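Local coordinates for sensor protein PfeS (Pseudomonas aeruginosa, PDB 3KYZ) that is a membrane sensor histidine kinase that may activate its response regulator PfeR by phosphorylation, here its probably periplasmic sensor domain, at residues 53-58 and 115-120. Sequence-based numbering, arbitrary orientation.
Sequences EDTWVA and VIQLPE
Ala58 and Val115 form a hydrogen-bonded antiparallel pair where strand 57-60, at one edge of the three-stranded sheet of this Cache-clan sensor domain, meets the middle strand 113-117. Two nearly straight backbone bonds define the pair: Val115 N to Ala58 O, 2.8 Å, and Ala58 N to Val115 O, 2.9 Å. Gln117 N extends the ladder to Trp56 O with an N-H...O angle of 168°, and Val57 and Ile116 face each other between these bonds as a non-hydrogen-bonded pair.

Just before strand 57-60 begins, a side chain carries the pairing on. With chi1 at -165°, Thr55 turns OG1 toward residues 115-120 and donates to Gln117 O at 2.7 Å, from above the carbonyl plane (44° out of it). Two waters add bridges: one donates to both Thr55 OG1 and Leu118 O, the other accepts from Trp56 N and donates to Gln117 OE1, while Gln117 NE2 is held by Leu98 O.

Apolar packing divides between the sheet faces. On the face of Val57, which packs on Leu49 of helix 17-53, Ile116 lies alongside it; Thr55 CG2, from the loop, meets Ile116 CG1 at 3.6 Å, the two side chains crossing at about a right angle. On the face of Ala58 and Val115, Val115 CG1 meets the ring edge of Trp56, whose NE1 bonds Glu76: CZ3 lies 3.6 Å from Val115 CG1, near the indole plane.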
loop_
_atom_site.group_PDB
_atom_site.type_symbol
_atom_site.label_atom_id
_atom_site.label_comp_id
_atom_site.label_asym_id
_atom_site.label_seq_id
_atom_site.Cartn_x
_atom_site.Cartn_y
_atom_site.Cartn_z
ATOM N N GLU A 53 21.646 5.836 3.998
ATOM C CA GLU A 53 21.227 4.557 4.566
ATOM C C GLU A 53 21.342 3.409 3.573
ATOM O O GLU A 53 20.989 2.273 3.891
ATOM C CB GLU A 53 19.793 4.654 5.093
ATOM C CG GLU A 53 19.656 5.522 6.339
ATOM C CD GLU A 53 20.222 4.871 7.582
ATOM O OE1 GLU A 53 20.621 3.683 7.526
ATOM O OE2 GLU A 53 20.262 5.557 8.629
ATOM N N ASP A 54 21.825 3.717 2.373
ATOM C CA ASP A 54 22.025 2.717 1.329
ATOM C C ASP A 54 20.766 1.873 1.155
ATOM O O ASP A 54 20.812 0.642 1.196
ATOM C CB ASP A 54 23.232 1.828 1.660
ATOM C CG ASP A 54 23.636 0.936 0.500
ATOM O OD1 ASP A 54 23.323 1.287 -0.660
ATOM O OD2 ASP A 54 24.272 -0.114 0.748
ATOM N N THR A 55 19.637 2.547 0.961
ATOM C CA THR A 55 18.364 1.855 0.880
ATOM C C THR A 55 17.356 2.691 0.106
ATOM O O THR A 55 17.529 3.910 -0.050
ATOM C CB THR A 55 17.816 1.543 2.289
ATOM O OG1 THR A 55 16.770 0.569 2.189
ATOM C CG2 THR A 55 17.283 2.800 2.970
ATOM N N TRP A 56 16.310 2.041 -0.390
ATOM C CA TRP A 56 15.275 2.752 -1.128
ATOM C C TRP A 56 14.458 3.660 -0.202
ATOM O O TRP A 56 14.081 3.266 0.900
ATOM C CB TRP A 56 14.357 1.776 -1.858
ATOM C CG TRP A 56 13.371 2.466 -2.759
ATOM C CD1 TRP A 56 13.607 2.948 -4.015
ATOM C CD2 TRP A 56 11.997 2.753 -2.472
ATOM N NE1 TRP A 56 12.462 3.511 -4.531
ATOM C CE2 TRP A 56 11.461 3.409 -3.600
ATOM C CE3 TRP A 56 11.169 2.520 -1.370
ATOM C CZ2 TRP A 56 10.134 3.827 -3.662
ATOM C CZ3 TRP A 56 9.857 2.931 -1.433
ATOM C CH2 TRP A 56 9.348 3.577 -2.572
ATOM N N VAL A 57 14.177 4.870 -0.677
ATOM C CA VAL A 57 13.418 5.850 0.083
ATOM C C VAL A 57 12.426 6.531 -0.849
ATOM O O VAL A 57 12.729 6.746 -2.028
ATOM C CB VAL A 57 14.358 6.937 0.676
ATOM C CG1 VAL A 57 13.550 8.080 1.282
ATOM C CG2 VAL A 57 15.298 6.318 1.696
ATOM N N ALA A 58 11.244 6.863 -0.333
ATOM C CA ALA A 58 10.308 7.717 -1.068
ATOM C C ALA A 58 9.564 8.629 -0.100
ATOM O O ALA A 58 9.346 8.261 1.055
ATOM C CB ALA A 58 9.313 6.880 -1.884
ATOM N N VAL A 115 8.557 6.767 3.295
ATOM C CA VAL A 115 8.677 5.325 3.138
ATOM C C VAL A 115 10.164 4.993 3.013
ATOM O O VAL A 115 10.886 5.603 2.218
ATOM C CB VAL A 115 7.911 4.808 1.905
ATOM C CG1 VAL A 115 8.114 3.293 1.747
ATOM C CG2 VAL A 115 6.432 5.138 2.033
ATOM N N ILE A 116 10.627 4.046 3.817
ATOM C CA ILE A 116 12.022 3.631 3.760
ATOM C C ILE A 116 12.085 2.114 3.803
ATOM O O ILE A 116 11.465 1.494 4.662
ATOM C CB ILE A 116 12.865 4.282 4.896
ATOM C CG1 ILE A 116 14.340 3.880 4.794
ATOM C CG2 ILE A 116 12.304 3.953 6.284
ATOM C CD1 ILE A 116 15.250 4.798 5.608
ATOM N N GLN A 117 12.800 1.507 2.862
ATOM C CA GLN A 117 13.022 0.071 2.968
ATOM C C GLN A 117 13.983 -0.136 4.136
ATOM O O GLN A 117 15.021 0.516 4.221
ATOM C CB GLN A 117 13.595 -0.537 1.690
ATOM C CG GLN A 117 13.613 -2.065 1.754
ATOM C CD GLN A 117 13.835 -2.733 0.412
ATOM O OE1 GLN A 117 14.441 -2.157 -0.489
ATOM N NE2 GLN A 117 13.335 -3.962 0.272
ATOM N N LEU A 118 13.620 -1.019 5.056
ATOM C CA LEU A 118 14.388 -1.171 6.291
ATOM C C LEU A 118 15.853 -1.469 5.992
ATOM O O LEU A 118 16.149 -2.413 5.272
ATOM C CB LEU A 118 13.809 -2.306 7.140
ATOM C CG LEU A 118 14.362 -2.364 8.563
ATOM C CD1 LEU A 118 13.844 -1.186 9.381
ATOM C CD2 LEU A 118 13.988 -3.677 9.217
ATOM N N PRO A 119 16.779 -0.663 6.539
ATOM C CA PRO A 119 18.197 -1.016 6.389
ATOM C C PRO A 119 18.491 -2.386 6.996
ATOM O O PRO A 119 17.980 -2.710 8.067
ATOM C CB PRO A 119 18.915 0.078 7.188
ATOM C CG PRO A 119 17.997 1.248 7.113
ATOM C CD PRO A 119 16.601 0.652 7.181
ATOM N N GLU A 120 19.315 -3.175 6.319
ATOM C CA GLU A 120 19.560 -4.553 6.732
ATOM C C GLU A 120 20.046 -4.679 8.179
ATOM O O GLU A 120 19.708 -5.638 8.878
ATOM C CB GLU A 120 20.552 -5.220 5.780
ATOM C CG GLU A 120 20.776 -6.696 6.052
ATOM C CD GLU A 120 21.867 -7.283 5.180
ATOM O OE1 GLU A 120 22.665 -6.499 4.623
ATOM O OE2 GLU A 120 21.930 -8.526 5.054
HETATM O O HOH W 1 17.155 -2.077 2.703
HETATM O O HOH W 2 16.814 -0.844 -0.855
#